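PDB 5ZVE: 389aa long hypothetical nucleolar protein from Pyrococcus horikoshii, which transfers a methyl group from S-adenosyl-L-methionine to carbon 5 of cytosine 72 in several tRNAs. Local coordinates for residues 27-35 / 279-287. Sequence-based numbering, arbitrary orientation.
Sequences KKLREPVEH and LGVRPKLWE
R282 reaches into the bend formed by K28-E34, where E34 takes its guanidinium end-on with both carboxylate oxygens. The bond from R282 NH2 to E34 OE2 is nearly straight (171°) and lies in the guanidinium plane, but meets the carboxylate from above. R282 NE donates to E31 O at 3.0 Å, while NE and NH2 also make weak bonds to K28 O, and K28 CB and V33 CA lie over opposite faces. A bend at chi3 (73°) turns NE to both carbonyls and NH1 and NH2 to E34. This arginine links the ferredoxin-like region to the loop following strand 267-273 of the Rossmann-like methyltransferase domain; the loop's V281 side chain lies about 4 Å from that of C323, the predicted nucleophile. A leucine in place of R282 would probably leave E34 without its charge mate and E31 O without this donor. L29 CD2 packs on R282 CG at 3.8 Å, and K284 N donates to L29 O at 2.7 Å. Buried R30 joins this tight part, its NE bonding L285 O (2.8 Å). Looser is the partly exposed W286, whose six-membered ring meets the R30 guanidinium in a cation-pi contact, the planes inclined by 59°; D129 holds W286 NE1.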
loop_
_atom_site.group_PDB
_atom_site.type_symbol
_atom_site.label_atom_id
_atom_site.label_comp_id
_atom_site.label_asym_id
_atom_site.label_seq_id
_atom_site.Cartn_x
_atom_site.Cartn_y
_atom_site.Cartn_z
ATOM N N LYS A 27 -11.140 -3.024 -13.637
ATOM C CA LYS A 27 -11.428 -4.435 -13.403
ATOM C C LYS A 27 -10.428 -5.055 -12.434
ATOM O O LYS A 27 -10.808 -5.762 -11.503
ATOM C CB LYS A 27 -11.428 -5.220 -14.714
ATOM C CG LYS A 27 -11.751 -6.700 -14.527
ATOM C CD LYS A 27 -11.634 -7.478 -15.827
ATOM C CE LYS A 27 -11.501 -8.976 -15.565
ATOM N NZ LYS A 27 -11.207 -9.740 -16.814
ATOM N N LYS A 28 -9.145 -4.799 -12.665
ATOM C CA LYS A 28 -8.098 -5.372 -11.829
ATOM C C LYS A 28 -8.026 -4.698 -10.463
ATOM O O LYS A 28 -7.704 -5.348 -9.468
ATOM C CB LYS A 28 -6.746 -5.288 -12.540
ATOM C CG LYS A 28 -6.619 -6.265 -13.696
ATOM C CD LYS A 28 -7.297 -7.590 -13.359
ATOM C CE LYS A 28 -7.109 -8.615 -14.464
ATOM N NZ LYS A 28 -7.804 -9.895 -14.144
ATOM N N LEU A 29 -8.340 -3.402 -10.416
ATOM C CA LEU A 29 -8.344 -2.654 -9.160
ATOM C C LEU A 29 -9.323 -3.247 -8.149
ATOM O O LEU A 29 -9.129 -3.120 -6.937
ATOM C CB LEU A 29 -8.695 -1.181 -9.400
ATOM C CG LEU A 29 -7.577 -0.222 -9.815
ATOM C CD1 LEU A 29 -8.124 1.195 -9.978
ATOM C CD2 LEU A 29 -6.446 -0.249 -8.803
ATOM N N ARG A 30 -10.364 -3.905 -8.645
ATOM C CA ARG A 30 -11.365 -4.487 -7.756
ATOM C C ARG A 30 -10.841 -5.733 -7.051
ATOM O O ARG A 30 -11.405 -6.170 -6.054
ATOM C CB ARG A 30 -12.639 -4.836 -8.531
ATOM C CG ARG A 30 -13.864 -5.055 -7.644
ATOM C CD ARG A 30 -14.807 -3.896 -7.766
ATOM N NE ARG A 30 -15.842 -3.859 -6.732
ATOM C CZ ARG A 30 -17.043 -4.419 -6.829
ATOM N NH1 ARG A 30 -17.398 -5.075 -7.926
ATOM N NH2 ARG A 30 -17.899 -4.302 -5.824
ATOM N N GLU A 31 -9.739 -6.278 -7.558
ATOM C CA GLU A 31 -9.179 -7.524 -7.040
ATOM C C GLU A 31 -7.904 -7.279 -6.231
ATOM O O GLU A 31 -7.222 -6.270 -6.430
ATOM C CB GLU A 31 -8.872 -8.488 -8.191
ATOM C CG GLU A 31 -9.990 -8.665 -9.208
ATOM C CD GLU A 31 -9.571 -9.554 -10.369
ATOM O OE1 GLU A 31 -8.388 -9.956 -10.416
ATOM O OE2 GLU A 31 -10.419 -9.847 -11.237
ATOM N N PRO A 32 -7.580 -8.202 -5.309
ATOM C CA PRO A 32 -6.304 -8.107 -4.592
ATOM C C PRO A 32 -5.136 -8.289 -5.552
ATOM O O PRO A 32 -5.327 -8.835 -6.640
ATOM C CB PRO A 32 -6.372 -9.259 -3.579
ATOM C CG PRO A 32 -7.824 -9.651 -3.518
ATOM C CD PRO A 32 -8.377 -9.358 -4.871
ATOM N N VAL A 33 -3.951 -7.841 -5.159
ATOM C CA VAL A 33 -2.787 -7.984 -6.021
ATOM C C VAL A 33 -2.554 -9.465 -6.293
ATOM O O VAL A 33 -2.804 -10.313 -5.429
ATOM C CB VAL A 33 -1.524 -7.337 -5.412
ATOM C CG1 VAL A 33 -1.754 -5.839 -5.197
ATOM C CG2 VAL A 33 -1.124 -8.019 -4.114
ATOM N N GLU A 34 -2.131 -9.773 -7.515
ATOM C CA GLU A 34 -1.886 -11.153 -7.915
ATOM C C GLU A 34 -0.617 -11.677 -7.256
ATOM O O GLU A 34 -0.523 -12.859 -6.913
ATOM C CB GLU A 34 -1.785 -11.265 -9.440
ATOM C CG GLU A 34 -3.078 -10.947 -10.193
ATOM C CD GLU A 34 -3.369 -9.451 -10.317
ATOM O OE1 GLU A 34 -2.590 -8.626 -9.797
ATOM O OE2 GLU A 34 -4.387 -9.101 -10.946
ATOM N N HIS A 35 0.360 -10.790 -7.094
ATOM C CA HIS A 35 1.610 -11.124 -6.421
ATOM C C HIS A 35 1.731 -10.331 -5.125
ATOM O O HIS A 35 1.890 -9.105 -5.142
ATOM C CB HIS A 35 2.817 -10.852 -7.323
ATOM C CG HIS A 35 2.971 -11.830 -8.447
ATOM N ND1 HIS A 35 4.025 -11.789 -9.331
ATOM C CD2 HIS A 35 2.189 -12.868 -8.839
ATOM C CE1 HIS A 35 3.900 -12.769 -10.212
ATOM N NE2 HIS A 35 2.794 -13.434 -9.937
ATOM N N LEU A 279 -6.021 6.164 -5.347
ATOM C CA LEU A 279 -6.830 5.558 -6.399
ATOM C C LEU A 279 -6.255 4.227 -6.881
ATOM O O LEU A 279 -6.950 3.441 -7.523
ATOM C CB LEU A 279 -6.971 6.529 -7.578
ATOM C CG LEU A 279 -7.691 7.851 -7.270
ATOM C CD1 LEU A 279 -7.639 8.801 -8.460
ATOM C CD2 LEU A 279 -9.140 7.608 -6.842
ATOM N N GLY A 280 -4.989 3.974 -6.568
ATOM C CA GLY A 280 -4.313 2.780 -7.045
ATOM C C GLY A 280 -4.322 1.595 -6.094
ATOM O O GLY A 280 -3.862 0.513 -6.450
ATOM N N VAL A 281 -4.845 1.784 -4.885
ATOM C CA VAL A 281 -4.737 0.745 -3.871
ATOM C C VAL A 281 -5.696 -0.406 -4.152
ATOM O O VAL A 281 -6.776 -0.221 -4.710
ATOM C CB VAL A 281 -4.982 1.296 -2.446
ATOM C CG1 VAL A 281 -4.066 2.475 -2.162
ATOM C CG2 VAL A 281 -6.429 1.673 -2.248
ATOM N N ARG A 282 -5.266 -1.605 -3.785
ATOM C CA ARG A 282 -6.038 -2.812 -4.035
ATOM C C ARG A 282 -6.184 -3.602 -2.736
ATOM O O ARG A 282 -5.303 -3.552 -1.879
ATOM C CB ARG A 282 -5.367 -3.654 -5.126
ATOM C CG ARG A 282 -5.203 -2.910 -6.446
ATOM C CD ARG A 282 -4.368 -3.704 -7.434
ATOM N NE ARG A 282 -5.104 -4.846 -7.962
ATOM C CZ ARG A 282 -4.569 -5.794 -8.723
ATOM N NH1 ARG A 282 -3.284 -5.742 -9.048
ATOM N NH2 ARG A 282 -5.318 -6.794 -9.158
ATOM N N PRO A 283 -7.316 -4.308 -2.568
ATOM C CA PRO A 283 -8.447 -4.334 -3.496
ATOM C C PRO A 283 -9.336 -3.108 -3.332
ATOM O O PRO A 283 -9.372 -2.515 -2.256
ATOM C CB PRO A 283 -9.192 -5.603 -3.094
ATOM C CG PRO A 283 -8.943 -5.710 -1.634
ATOM C CD PRO A 283 -7.564 -5.153 -1.387
ATOM N N LYS A 284 -10.024 -2.733 -4.401
ATOM C CA LYS A 284 -10.916 -1.586 -4.374
ATOM C C LYS A 284 -12.361 -2.063 -4.505
ATOM O O LYS A 284 -12.894 -2.160 -5.611
ATOM C CB LYS A 284 -10.560 -0.604 -5.492
ATOM C CG LYS A 284 -11.292 0.720 -5.424
ATOM C CD LYS A 284 -10.890 1.530 -4.203
ATOM C CE LYS A 284 -9.462 2.031 -4.332
ATOM N NZ LYS A 284 -9.133 3.037 -3.283
ATOM N N LEU A 285 -12.977 -2.390 -3.371
ATOM C CA LEU A 285 -14.360 -2.854 -3.346
ATOM C C LEU A 285 -15.302 -1.744 -3.819
ATOM O O LEU A 285 -16.125 -1.960 -4.706
ATOM C CB LEU A 285 -14.750 -3.335 -1.945
ATOM C CG LEU A 285 -14.366 -4.770 -1.554
ATOM C CD1 LEU A 285 -12.858 -4.969 -1.510
ATOM C CD2 LEU A 285 -14.994 -5.161 -0.225
ATOM N N TRP A 286 -15.184 -0.564 -3.215
ATOM C CA TRP A 286 -15.949 0.603 -3.644
ATOM C C TRP A 286 -15.085 1.846 -3.543
ATOM O O TRP A 286 -14.601 2.184 -2.464
ATOM C CB TRP A 286 -17.219 0.784 -2.805
ATOM C CG TRP A 286 -18.082 -0.439 -2.756
ATOM C CD1 TRP A 286 -18.126 -1.364 -1.761
ATOM C CD2 TRP A 286 -19.012 -0.873 -3.754
ATOM N NE1 TRP A 286 -19.032 -2.347 -2.069
ATOM C CE2 TRP A 286 -19.588 -2.073 -3.289
ATOM C CE3 TRP A 286 -19.416 -0.366 -4.990
ATOM C CZ2 TRP A 286 -20.549 -2.773 -4.020
ATOM C CZ3 TRP A 286 -20.367 -1.063 -5.715
ATOM C CH2 TRP A 286 -20.925 -2.253 -5.228
ATOM N N GLU A 287 -14.895 2.526 -4.668
ATOM C CA GLU A 287 -14.100 3.748 -4.691
ATOM C C GLU A 287 -14.950 4.926 -4.230
ATOM O O GLU A 287 -15.965 5.233 -4.847
ATOM C CB GLU A 287 -13.544 4.008 -6.090
ATOM C CG GLU A 287 -12.691 5.268 -6.195
ATOM C CD GLU A 287 -11.440 5.206 -5.336
ATOM O OE1 GLU A 287 -11.409 5.867 -4.278
ATOM O OE2 GLU A 287 -10.485 4.495 -5.724
HETATM O O HOH W 1 -4.227 -6.426 -2.802
#